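Local coordinates for protein nucleoside kinase (PDB 2C4E) that phosphorylates a broad range of nucleosides, above all inosine, guanosine and cytidine, to their monophosphates, preferably with ATP as phosphate donor and magnesium or manganese as cofactor, at residues A[47-52]-A[57-62]; A[68-73]-A[88-93]; A[157-162]-A[174-179]; A[164-169]-A[190-195]. All blocks are in the same frame, centred on the assembly; numbering follows the deposited sequence.

Contact 1: residues A[47-52]-A[57-62]; sequences NTAVGI and VNSELL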
loop_
_atom_site.group_PDB
_atom_site.type_symbol
_atom_site.label_atom_id
_atom_site.label_comp_id
_atom_site.label_asym_id
_atom_site.label_seq_id
_atom_site.Cartn_x
_atom_site.Cartn_y
_atom_site.Cartn_z
ATOM N N ASN A 47 11.063 15.910 5.856
ATOM C CA ASN A 47 11.951 16.182 4.726
ATOM C C ASN A 47 12.656 17.518 4.920
ATOM O O ASN A 47 13.872 17.643 4.777
ATOM C CB ASN A 47 11.162 16.254 3.424
ATOM C CG ASN A 47 10.631 14.894 2.983
ATOM O OD1 ASN A 47 11.078 13.860 3.473
ATOM N ND2 ASN A 47 9.675 14.901 2.068
ATOM N N THR A 48 11.866 18.517 5.249
ATOM C CA THR A 48 12.384 19.862 5.441
ATOM C C THR A 48 13.333 19.897 6.652
ATOM O O THR A 48 14.415 20.447 6.561
ATOM C CB THR A 48 11.230 20.870 5.582
ATOM O OG1 THR A 48 10.346 20.801 4.446
ATOM C CG2 THR A 48 11.748 22.289 5.533
ATOM N N ALA A 49 12.937 19.292 7.774
ATOM C CA ALA A 49 13.752 19.279 8.991
ATOM C C ALA A 49 15.081 18.611 8.773
ATOM O O ALA A 49 16.099 19.085 9.265
ATOM C CB ALA A 49 13.015 18.599 10.143
ATOM N N VAL A 50 15.068 17.492 8.056
ATOM C CA VAL A 50 16.298 16.768 7.757
ATOM C C VAL A 50 17.185 17.568 6.807
ATOM O O VAL A 50 18.387 17.639 7.018
ATOM C CB VAL A 50 16.003 15.344 7.218
ATOM C CG1 VAL A 50 17.295 14.643 6.759
ATOM C CG2 VAL A 50 15.336 14.513 8.279
ATOM N N GLY A 51 16.603 18.184 5.779
ATOM C CA GLY A 51 17.362 19.045 4.876
ATOM C C GLY A 51 18.001 20.225 5.586
ATOM O O GLY A 51 19.144 20.599 5.306
ATOM N N ILE A 52 17.261 20.818 6.513
ATOM C CA ILE A 52 17.759 21.952 7.297
ATOM C C ILE A 52 18.958 21.505 8.118
ATOM O O ILE A 52 20.000 22.161 8.128
ATOM C CB ILE A 52 16.643 22.523 8.191
ATOM C CG1 ILE A 52 15.625 23.279 7.321
ATOM C CG2 ILE A 52 17.225 23.430 9.261
ATOM C CD1 ILE A 52 14.294 23.497 8.011
ATOM N N VAL A 57 21.920 23.649 10.205
ATOM C CA VAL A 57 21.018 24.466 11.008
ATOM C C VAL A 57 20.219 23.523 11.875
ATOM O O VAL A 57 19.763 22.482 11.409
ATOM C CB VAL A 57 20.107 25.345 10.134
ATOM C CG1 VAL A 57 19.031 26.037 10.991
ATOM C CG2 VAL A 57 20.953 26.349 9.365
ATOM N N ASN A 58 20.094 23.856 13.152
ATOM C CA ASN A 58 19.441 22.962 14.087
ATOM C C ASN A 58 17.962 22.997 13.812
ATOM O O ASN A 58 17.401 24.065 13.644
ATOM C CB ASN A 58 19.742 23.369 15.528
ATOM C CG ASN A 58 21.191 23.137 15.900
ATOM O OD1 ASN A 58 21.759 22.092 15.594
ATOM N ND2 ASN A 58 21.802 24.117 16.543
ATOM N N SER A 59 17.345 21.835 13.672
ATOM C CA SER A 59 15.916 21.773 13.448
ATOM C C SER A 59 15.252 20.927 14.512
ATOM O O SER A 59 15.879 20.112 15.189
ATOM C CB SER A 59 15.585 21.237 12.051
ATOM O OG SER A 59 16.068 19.925 11.866
ATOM N N GLU A 60 13.966 21.161 14.670
ATOM C CA GLU A 60 13.141 20.364 15.547
ATOM C C GLU A 60 11.880 20.025 14.780
ATOM O O GLU A 60 11.465 20.766 13.901
ATOM C CB GLU A 60 12.829 21.103 16.855
ATOM C CG GLU A 60 12.014 22.384 16.754
ATOM C CD GLU A 60 11.696 22.986 18.128
ATOM O OE1 GLU A 60 12.365 22.621 19.111
ATOM O OE2 GLU A 60 10.775 23.835 18.231
ATOM N N LEU A 61 11.275 18.906 15.122
ATOM C CA LEU A 61 10.146 18.378 14.392
ATOM C C LEU A 61 8.939 18.216 15.294
ATOM O O LEU A 61 9.064 17.724 16.433
ATOM C CB LEU A 61 10.570 17.037 13.799
ATOM C CG LEU A 61 9.741 16.318 12.733
ATOM C CD1 LEU A 61 9.573 17.127 11.481
ATOM C CD2 LEU A 61 10.448 15.009 12.416
ATOM N N LEU A 62 7.778 18.646 14.810
ATOM C CA LEU A 62 6.510 18.432 15.496
ATOM C C LEU A 62 5.604 17.684 14.523
ATOM O O LEU A 62 5.157 18.254 13.530
ATOM C CB LEU A 62 5.865 19.755 15.922
ATOM C CG LEU A 62 4.740 19.622 16.956
ATOM C CD1 LEU A 62 4.407 20.995 17.504
ATOM C CD2 LEU A 62 3.489 18.964 16.373
#
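Ile52, Ala49 and Ser59 carry this contact, in which helix 44-54 lies nearly antiparallel against strand 58-62, at one margin of the central mixed sheet of the ribokinase fold. The axes of the two short segments pass 7.5 Å apart at 162°, a close approach that suits the small residues facing each other in the middle. Ile52 buries the largest area. Its CG2 stands anti to the backbone N, which brings this methyl over the start of the strand, 3.6 Å from CB of Val57 and 3.9 Å from CB of Ser59. Beta-branched residues on both sides, with few ways to turn, fill the end nearest the connection; there the backbone is joined as well, since Val57 N donates to Ile52 O at 3.2 Å with an N-H...O angle of 156°. Ala49 has only a methyl, which meets Leu61 CD1 at 4.0 Å and allows the strand to come near. Asn47, a substrate-binding residue on the same helix, turns away from the strand and gives its ND2 to Asp247, the probable proton acceptor. Helix 245-258 and strand 7-11 pack around Ile52, and most of the touching residues are buried. In such surroundings a serine hydroxyl needs a partner, and Ser59 finds one in the helix: OG, held between the backbone N and the carbonyl carbon (chi1 61°), donates to Ala49 O at 2.7 Å, arriving above the carbonyl plane.

Contact 2: residues A[68-73]-A[88-93]; sequences DFKNSG and LYYSEE
Phe69 and Tyr90 set their rings across one another, planes at 70° and centroids 5.8 Å apart, an oblique aromatic pair that is neither a stack nor a T-shape. The phenol end of Tyr90 comes to the edge of the Phe69 ring, where OH lies 3.6 Å from CD2, near the ring plane. Phe69 reaches this place because its CG is anti to the backbone N (chi1 -159°), and the neighbouring ring atom CE2 then meets Leu88 CD1 at 3.6 Å. Leucine suits that spot as a bulky apolar group against the far part of the ring. Lys70 bends at chi2 and, in this crystal, lays its methylenes obliquely along Tyr90: CG is 3.6 Å from CD2 of the ring, while NZ ends 3.5 Å from the tyrosine CB. The type II turn from Phe69 to Ser72 presents Phe69 and Lys70 together. Tyrosine can also bond at its far end, and its OH is hydrogen-bonded to the carboxylate of Glu75 in helix 73-80. The contact thus joins the loop before that helix to strand 89-90, which forms a small parallel pair with strand 64-65; the loop and helix connecting the two strands fold back on this pair, with Leu78 of the helix also packed on Phe69.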
loop_
_atom_site.group_PDB
_atom_site.type_symbol
_atom_site.label_atom_id
_atom_site.label_comp_id
_atom_site.label_asym_id
_atom_site.label_seq_id
_atom_site.Cartn_x
_atom_site.Cartn_y
_atom_site.Cartn_z
ATOM N N ASP A 68 4.354 2.144 15.326
ATOM C CA ASP A 68 5.422 1.551 14.514
ATOM C C ASP A 68 6.590 2.502 14.268
ATOM O O ASP A 68 7.553 2.146 13.596
ATOM C CB ASP A 68 4.872 1.024 13.180
ATOM C CG ASP A 68 4.358 2.126 12.268
ATOM O OD1 ASP A 68 4.029 3.218 12.776
ATOM O OD2 ASP A 68 4.241 1.983 11.032
ATOM N N PHE A 69 6.487 3.722 14.786
ATOM C CA PHE A 69 7.614 4.650 14.785
ATOM C C PHE A 69 8.579 4.289 15.906
ATOM O O PHE A 69 9.784 4.256 15.691
ATOM C CB PHE A 69 7.129 6.083 14.986
ATOM C CG PHE A 69 8.106 7.128 14.519
ATOM C CD1 PHE A 69 8.163 7.480 13.182
ATOM C CD2 PHE A 69 8.960 7.764 15.417
ATOM C CE1 PHE A 69 9.047 8.462 12.741
ATOM C CE2 PHE A 69 9.856 8.734 14.979
ATOM C CZ PHE A 69 9.896 9.083 13.640
ATOM N N LYS A 70 8.029 4.040 17.097
ATOM C CA LYS A 70 8.809 3.703 18.293
ATOM C C LYS A 70 9.856 2.619 18.012
ATOM O O LYS A 70 9.516 1.500 17.625
ATOM C CB LYS A 70 7.882 3.233 19.431
ATOM C CG LYS A 70 7.660 4.250 20.544
ATOM C CD LYS A 70 6.235 4.191 21.077
ATOM C CE LYS A 70 6.055 5.070 22.303
ATOM N NZ LYS A 70 4.622 5.398 22.546
ATOM N N ASN A 71 11.125 2.986 18.192
ATOM C CA ASN A 71 12.274 2.087 18.030
ATOM C C ASN A 71 12.543 1.656 16.583
ATOM O O ASN A 71 13.434 0.843 16.333
ATOM C CB ASN A 71 12.143 0.840 18.917
ATOM C CG ASN A 71 11.773 1.169 20.359
ATOM O OD1 ASN A 71 11.095 0.387 21.028
ATOM N ND2 ASN A 71 12.230 2.318 20.846
ATOM N N SER A 72 11.800 2.218 15.633
ATOM C CA SER A 72 11.874 1.775 14.247
ATOM C C SER A 72 12.991 2.499 13.515
ATOM O O SER A 72 13.677 3.354 14.093
ATOM C CB SER A 72 10.538 1.993 13.530
ATOM O OG SER A 72 10.230 0.905 12.670
ATOM N N GLY A 73 13.173 2.153 12.246
ATOM C CA GLY A 73 14.236 2.731 11.453
ATOM C C GLY A 73 14.216 4.244 11.524
ATOM O O GLY A 73 15.259 4.877 11.664
ATOM N N LEU A 88 7.490 15.270 19.258
ATOM C CA LEU A 88 6.675 14.275 18.547
ATOM C C LEU A 88 5.599 13.705 19.474
ATOM O O LEU A 88 5.858 13.444 20.650
ATOM C CB LEU A 88 7.515 13.114 18.008
ATOM C CG LEU A 88 8.497 13.337 16.861
ATOM C CD1 LEU A 88 9.041 11.999 16.364
ATOM C CD2 LEU A 88 7.886 14.132 15.715
ATOM N N TYR A 89 4.391 13.549 18.939
ATOM C CA TYR A 89 3.329 12.816 19.596
ATOM C C TYR A 89 3.363 11.377 19.094
ATOM O O TYR A 89 3.320 11.141 17.894
ATOM C CB TYR A 89 1.965 13.441 19.293
ATOM C CG TYR A 89 0.838 12.689 19.954
ATOM C CD1 TYR A 89 0.172 11.667 19.282
ATOM C CD2 TYR A 89 0.473 12.965 21.269
ATOM C CE1 TYR A 89 -0.850 10.953 19.901
ATOM C CE2 TYR A 89 -0.546 12.259 21.894
ATOM C CZ TYR A 89 -1.202 11.258 21.202
ATOM O OH TYR A 89 -2.215 10.550 21.803
ATOM N N TYR A 90 3.449 10.423 20.018
ATOM C CA TYR A 90 3.477 9.004 19.682
ATOM C C TYR A 90 2.113 8.393 19.979
ATOM O O TYR A 90 1.660 8.396 21.126
ATOM C CB TYR A 90 4.539 8.282 20.515
ATOM C CG TYR A 90 5.957 8.487 20.032
ATOM C CD1 TYR A 90 6.636 9.680 20.270
ATOM C CD2 TYR A 90 6.625 7.475 19.349
ATOM C CE1 TYR A 90 7.944 9.855 19.832
ATOM C CE2 TYR A 90 7.923 7.636 18.915
ATOM C CZ TYR A 90 8.579 8.825 19.153
ATOM O OH TYR A 90 9.870 8.973 18.712
ATOM N N SER A 91 1.462 7.870 18.945
ATOM C CA SER A 91 0.157 7.237 19.092
ATOM C C SER A 91 0.328 5.791 19.548
ATOM O O SER A 91 1.239 5.097 19.097
ATOM C CB SER A 91 -0.605 7.268 17.767
ATOM O OG SER A 91 -1.892 6.695 17.912
ATOM N N GLU A 92 -0.549 5.351 20.445
ATOM C CA GLU A 92 -0.584 3.963 20.896
ATOM C C GLU A 92 -1.436 3.110 19.949
ATOM O O GLU A 92 -1.186 1.914 19.790
ATOM C CB GLU A 92 -1.160 3.879 22.323
ATOM C CG GLU A 92 -0.472 4.777 23.349
ATOM C CD GLU A 92 -1.008 4.590 24.760
ATOM O OE1 GLU A 92 -2.190 4.927 25.009
ATOM O OE2 GLU A 92 -0.252 4.099 25.629
ATOM N N GLU A 93 -2.434 3.735 19.324
ATOM C CA GLU A 93 -3.488 3.029 18.585
ATOM C C GLU A 93 -3.291 2.997 17.062
ATOM O O GLU A 93 -3.554 1.968 16.413
ATOM C CB GLU A 93 -4.867 3.633 18.917
ATOM C CG GLU A 93 -4.911 5.170 18.938
ATOM C CD GLU A 93 -6.323 5.739 18.873
ATOM O OE1 GLU A 93 -7.261 4.999 18.496
ATOM O OE2 GLU A 93 -6.504 6.924 19.218
#

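Contact 3: residues A[157-162]-A[174-179]; sequences VSFDPG and LEIIEH
Phe159 and Ile176 meet at about a right angle where strand 156-159 is covered by helix 170-178, within the right-handed beta-alpha-beta unit that strand 182-186 completes in this ribokinase-family kinase. From CB of Ile176, which points toward the strand, two branches go to the ring. CG2 sits between the backbone N and the carbonyl carbon and comes in on the same side of the ring as CD1 but out toward CE2, 3.5 Å from that atom of Phe159. The other branch runs through CG1, anti to the backbone N (chi1 -164°), and carries CD1 over the face of the phenylalanine: this methyl lies 3.8 Å from the ring centroid and 19° off the normal, a CH-pi contact. The opposite face of the ring is met by Pro161 N, so the aromatic plate is held between the helix and its own chain. A branched isoleucine suits the place because both methyls can approach one face. Val157 sets its CG1 3.3 Å from His179 O, a van der Waals contact with the carbonyl at the helix end. Beyond the strand, Asp160 OD1 receives Gly162 N at 2.8 Å in an Asx turn, and Asp160 OD2 makes a salt bridge with Arg250, the probable transition-state stabiliser. Apart from the His179 carbonyl oxygen, the helix-to-strand interface is thus largely apolar, resting on dispersion and CH-pi attraction, while polar bonds organise the chain leaving the strand.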
loop_
_atom_site.group_PDB
_atom_site.type_symbol
_atom_site.label_atom_id
_atom_site.label_comp_id
_atom_site.label_asym_id
_atom_site.label_seq_id
_atom_site.Cartn_x
_atom_site.Cartn_y
_atom_site.Cartn_z
ATOM N N VAL A 157 6.906 32.963 10.755
ATOM C CA VAL A 157 6.117 31.863 10.258
ATOM C C VAL A 157 6.367 31.672 8.779
ATOM O O VAL A 157 6.254 32.608 8.002
ATOM C CB VAL A 157 4.628 32.112 10.504
ATOM C CG1 VAL A 157 3.791 31.059 9.820
ATOM C CG2 VAL A 157 4.364 32.180 12.027
ATOM N N SER A 158 6.696 30.440 8.411
ATOM C CA SER A 158 6.822 30.020 7.022
ATOM C C SER A 158 5.715 28.997 6.765
ATOM O O SER A 158 5.440 28.154 7.609
ATOM C CB SER A 158 8.213 29.423 6.776
ATOM O OG SER A 158 8.303 28.803 5.499
ATOM N N PHE A 159 5.074 29.078 5.601
ATOM C CA PHE A 159 3.895 28.257 5.301
ATOM C C PHE A 159 3.864 27.915 3.828
ATOM O O PHE A 159 4.098 28.761 2.980
ATOM C CB PHE A 159 2.615 29.030 5.672
ATOM C CG PHE A 159 1.346 28.347 5.300
ATOM C CD1 PHE A 159 1.072 27.076 5.771
ATOM C CD2 PHE A 159 0.410 28.982 4.489
ATOM C CE1 PHE A 159 -0.126 26.436 5.432
ATOM C CE2 PHE A 159 -0.785 28.334 4.133
ATOM C CZ PHE A 159 -1.041 27.070 4.612
ATOM N N ASP A 160 3.552 26.672 3.526
ATOM C CA ASP A 160 3.214 26.318 2.161
ATOM C C ASP A 160 2.010 25.401 2.241
ATOM O O ASP A 160 2.134 24.324 2.778
ATOM C CB ASP A 160 4.367 25.604 1.475
ATOM C CG ASP A 160 4.104 25.334 -0.015
ATOM O OD1 ASP A 160 2.936 25.217 -0.495
ATOM O OD2 ASP A 160 5.036 25.226 -0.810
ATOM N N PRO A 161 0.868 25.809 1.703
ATOM C CA PRO A 161 -0.323 24.954 1.759
ATOM C C PRO A 161 -0.129 23.625 1.015
ATOM O O PRO A 161 -0.792 22.653 1.359
ATOM C CB PRO A 161 -1.383 25.802 1.071
ATOM C CG PRO A 161 -0.608 26.737 0.196
ATOM C CD PRO A 161 0.606 27.057 0.960
ATOM N N GLY A 162 0.747 23.597 0.015
ATOM C CA GLY A 162 1.024 22.395 -0.752
ATOM C C GLY A 162 -0.230 21.674 -1.229
ATOM O O GLY A 162 -1.208 22.292 -1.655
ATOM N N LEU A 174 -7.164 32.923 3.893
ATOM C CA LEU A 174 -6.871 34.316 4.158
ATOM C C LEU A 174 -6.333 34.415 5.578
ATOM O O LEU A 174 -5.329 35.064 5.814
ATOM C CB LEU A 174 -8.125 35.175 3.992
ATOM C CG LEU A 174 -7.968 36.676 4.197
ATOM C CD1 LEU A 174 -6.957 37.260 3.216
ATOM C CD2 LEU A 174 -9.341 37.359 4.036
ATOM N N GLU A 175 -6.958 33.700 6.504
ATOM C CA GLU A 175 -6.530 33.759 7.914
ATOM C C GLU A 175 -5.107 33.253 8.141
ATOM O O GLU A 175 -4.340 33.896 8.835
ATOM C CB GLU A 175 -7.512 33.005 8.813
ATOM C CG GLU A 175 -7.246 33.188 10.297
ATOM C CD GLU A 175 -7.560 34.582 10.828
ATOM O OE1 GLU A 175 -8.028 35.461 10.060
ATOM O OE2 GLU A 175 -7.348 34.790 12.040
ATOM N N ILE A 176 -4.732 32.116 7.564
ATOM C CA ILE A 176 -3.381 31.622 7.786
ATOM C C ILE A 176 -2.342 32.510 7.088
ATOM O O ILE A 176 -1.263 32.740 7.624
ATOM C CB ILE A 176 -3.261 30.127 7.399
ATOM C CG1 ILE A 176 -1.987 29.527 7.984
ATOM C CG2 ILE A 176 -3.308 29.925 5.871
ATOM C CD1 ILE A 176 -2.035 28.029 8.106
ATOM N N ILE A 177 -2.675 33.027 5.911
ATOM C CA ILE A 177 -1.783 33.924 5.187
ATOM C C ILE A 177 -1.563 35.223 5.966
ATOM O O ILE A 177 -0.482 35.795 5.912
ATOM C CB ILE A 177 -2.307 34.204 3.750
ATOM C CG1 ILE A 177 -2.099 32.969 2.900
ATOM C CG2 ILE A 177 -1.625 35.428 3.132
ATOM C CD1 ILE A 177 -2.675 33.106 1.471
ATOM N N GLU A 178 -2.573 35.653 6.724
ATOM C CA GLU A 178 -2.471 36.882 7.478
ATOM C C GLU A 178 -1.528 36.653 8.670
ATOM O O GLU A 178 -1.060 37.608 9.272
ATOM C CB GLU A 178 -3.859 37.437 7.855
ATOM C CG GLU A 178 -4.530 37.980 6.583
ATOM C CD GLU A 178 -5.794 38.770 6.784
ATOM O OE1 GLU A 178 -6.582 38.421 7.689
ATOM O OE2 GLU A 178 -6.004 39.721 5.989
ATOM N N HIS A 179 -1.243 35.387 8.960
ATOM C CA HIS A 179 -0.287 35.000 10.017
ATOM C C HIS A 179 0.950 34.318 9.455
ATOM O O HIS A 179 1.571 33.481 10.118
ATOM C CB HIS A 179 -0.982 34.091 11.004
ATOM C CG HIS A 179 -2.151 34.733 11.671
ATOM N ND1 HIS A 179 -2.083 35.298 12.926
ATOM C CD2 HIS A 179 -3.417 34.927 11.237
ATOM C CE1 HIS A 179 -3.265 35.807 13.234
ATOM N NE2 HIS A 179 -4.094 35.586 12.230
#

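Contact 4: residues A[164-169]-A[190-195]; sequences DLPQYS and FERASN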
loop_
_atom_site.group_PDB
_atom_site.type_symbol
_atom_site.label_atom_id
_atom_site.label_comp_id
_atom_site.label_asym_id
_atom_site.label_seq_id
_atom_site.Cartn_x
_atom_site.Cartn_y
_atom_site.Cartn_z
ATOM N N ASP A 164 -2.399 20.245 0.529
ATOM C CA ASP A 164 -3.521 20.550 1.409
ATOM C C ASP A 164 -4.362 21.715 0.889
ATOM O O ASP A 164 -5.422 21.963 1.433
ATOM C CB ASP A 164 -3.034 20.965 2.812
ATOM C CG ASP A 164 -2.488 19.810 3.635
ATOM O OD1 ASP A 164 -2.495 18.648 3.172
ATOM O OD2 ASP A 164 -2.037 20.005 4.786
ATOM N N LEU A 165 -3.891 22.449 -0.124
ATOM C CA LEU A 165 -4.552 23.698 -0.540
ATOM C C LEU A 165 -6.078 23.609 -0.742
ATOM O O LEU A 165 -6.799 24.495 -0.281
ATOM C CB LEU A 165 -3.875 24.321 -1.781
ATOM C CG LEU A 165 -4.481 25.661 -2.234
ATOM C CD1 LEU A 165 -4.247 26.750 -1.189
ATOM C CD2 LEU A 165 -3.937 26.100 -3.601
ATOM N N PRO A 166 -6.577 22.572 -1.422
ATOM C CA PRO A 166 -8.029 22.399 -1.596
ATOM C C PRO A 166 -8.879 22.393 -0.311
ATOM O O PRO A 166 -10.068 22.716 -0.380
ATOM C CB PRO A 166 -8.132 21.049 -2.322
ATOM C CG PRO A 166 -6.827 20.913 -3.047
ATOM C CD PRO A 166 -5.818 21.507 -2.109
ATOM N N GLN A 167 -8.289 22.023 0.825
ATOM C CA GLN A 167 -8.997 21.968 2.113
ATOM C C GLN A 167 -9.247 23.320 2.769
ATOM O O GLN A 167 -10.009 23.413 3.732
ATOM C CB GLN A 167 -8.220 21.093 3.101
ATOM C CG GLN A 167 -8.124 19.639 2.670
ATOM C CD GLN A 167 -7.289 18.815 3.619
ATOM O OE1 GLN A 167 -7.521 18.829 4.829
ATOM N NE2 GLN A 167 -6.316 18.099 3.078
ATOM N N TYR A 168 -8.588 24.357 2.271
ATOM C CA TYR A 168 -8.747 25.698 2.807
ATOM C C TYR A 168 -9.830 26.450 2.051
ATOM O O TYR A 168 -9.741 26.609 0.831
ATOM C CB TYR A 168 -7.433 26.475 2.682
ATOM C CG TYR A 168 -6.320 25.995 3.594
ATOM C CD1 TYR A 168 -5.570 24.868 3.276
ATOM C CD2 TYR A 168 -6.018 26.668 4.775
ATOM C CE1 TYR A 168 -4.555 24.422 4.102
ATOM C CE2 TYR A 168 -4.989 26.228 5.620
ATOM C CZ TYR A 168 -4.261 25.108 5.276
ATOM O OH TYR A 168 -3.257 24.664 6.097
ATOM N N SER A 169 -10.831 26.928 2.783
ATOM C CA SER A 169 -11.819 27.851 2.256
ATOM C C SER A 169 -11.155 29.178 2.003
ATOM O O SER A 169 -10.084 29.458 2.558
ATOM C CB SER A 169 -12.942 28.072 3.277
ATOM O OG SER A 169 -12.425 28.736 4.423
ATOM N N PHE A 190 -0.404 28.562 -6.612
ATOM C CA PHE A 190 -0.468 30.018 -6.535
ATOM C C PHE A 190 -1.645 30.539 -7.411
ATOM O O PHE A 190 -2.420 31.406 -6.977
ATOM C CB PHE A 190 0.857 30.622 -7.004
ATOM C CG PHE A 190 0.826 32.123 -7.125
ATOM C CD1 PHE A 190 0.778 32.905 -5.984
ATOM C CD2 PHE A 190 0.833 32.741 -8.371
ATOM C CE1 PHE A 190 0.749 34.295 -6.082
ATOM C CE2 PHE A 190 0.792 34.127 -8.474
ATOM C CZ PHE A 190 0.759 34.898 -7.313
ATOM N N GLU A 191 -1.791 30.001 -8.619
ATOM C CA GLU A 191 -2.854 30.459 -9.500
ATOM C C GLU A 191 -4.187 30.099 -8.836
ATOM O O GLU A 191 -5.129 30.881 -8.880
ATOM C CB GLU A 191 -2.695 29.927 -10.962
ATOM C CG GLU A 191 -1.451 30.518 -11.665
ATOM C CD GLU A 191 -1.197 30.052 -13.121
ATOM O OE1 GLU A 191 -1.838 29.101 -13.623
ATOM O OE2 GLU A 191 -0.320 30.653 -13.799
ATOM N N ARG A 192 -4.257 28.936 -8.187
ATOM C CA ARG A 192 -5.524 28.470 -7.618
ATOM C C ARG A 192 -5.898 29.310 -6.411
ATOM O O ARG A 192 -7.059 29.702 -6.248
ATOM C CB ARG A 192 -5.435 26.993 -7.234
ATOM C CG ARG A 192 -6.540 26.496 -6.299
ATOM C CD ARG A 192 -6.976 25.061 -6.561
ATOM N NE ARG A 192 -8.091 24.666 -5.703
ATOM C CZ ARG A 192 -8.688 23.478 -5.729
ATOM N NH1 ARG A 192 -8.293 22.535 -6.580
ATOM N NH2 ARG A 192 -9.691 23.228 -4.897
ATOM N N ALA A 193 -4.897 29.575 -5.578
ATOM C CA ALA A 193 -5.056 30.383 -4.380
ATOM C C ALA A 193 -5.455 31.802 -4.765
ATOM O O ALA A 193 -6.325 32.387 -4.125
ATOM C CB ALA A 193 -3.779 30.407 -3.557
ATOM N N SER A 194 -4.841 32.329 -5.823
ATOM C CA SER A 194 -5.076 33.714 -6.241
ATOM C C SER A 194 -6.476 33.881 -6.799
ATOM O O SER A 194 -7.145 34.885 -6.543
ATOM C CB SER A 194 -4.027 34.159 -7.259
ATOM O OG SER A 194 -2.715 34.079 -6.714
ATOM N N ASN A 195 -6.929 32.888 -7.564
ATOM C CA ASN A 195 -8.297 32.876 -8.079
ATOM C C ASN A 195 -9.298 32.773 -6.923
ATOM O O ASN A 195 -10.297 33.489 -6.889
ATOM C CB ASN A 195 -8.470 31.721 -9.090
ATOM C CG ASN A 195 -9.833 31.724 -9.777
ATOM O OD1 ASN A 195 -10.594 30.759 -9.668
ATOM N ND2 ASN A 195 -10.131 32.785 -10.516
#
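Leu165 and Arg192 run side by side, pointing contrary ways, where the 3-10 segment 164-167, in the loop between strand 156-159 and helix 170-178 of the ribokinase fold, leans on helix 187-197. The buried half of the contact is the leucine. With CG anti to the backbone N (chi1 -178°), its CD2 is carried to the helix surface, where it packs 3.8 Å from Arg192 CG and 4.3 Å from Ala193 CB. Alanine fits there because its short methyl gives the helix a low surface on which a leucine can rest, and Leu173 of helix 170-178 touches both Leu165 and Ala193. The outer half is different in kind. Arg192 bends at chi2 and stretches its chain out past Leu165 to the exposed Pro166, which it crosses at about a right angle. There NH2 lies 3.7 Å from Pro166 CB, and Pro166 CG sits over one face of the guanidinium, 3.9 Å above its plane and toward the rim. A proline suits this margin, its compact ring and fixed backbone angle being compatible with the 3-10 turn. Arginine therefore does two jobs by its chemistry: its methylenes add to the apolar packing, and its flat cationic end lies on the proline at the solvent margin, a contact of van der Waals character without a counter-charge from the facing segment.

How the contacts relate
The four contacts follow one another through one chain of the kinase. Contacts 1 and 3 both reach the central mixed sheet, with centres about 19 Å apart and nearest atoms about 7 Å. Contact 2 adjoins contact 1 through Leu61 O and Leu88 CD2, 3.8 Å apart. Contacts 3 and 4 alternate along the chain and touch, centres about 11 Å apart, with Phe159 CZ 3.6 Å from Tyr168 OH. Contacts 1 and 4 stand on opposite sides of the chain's centre. The catalytic region lies near several of them: contact 1 includes substrate-binding Asn47, the Arg250 side chain is about 7 Å from that of Ile52 and about 9 Å from that of Phe159, and the side chain of Pro166 is about 6 Å from that of substrate-binding Gln163, a close neighbour in sequence.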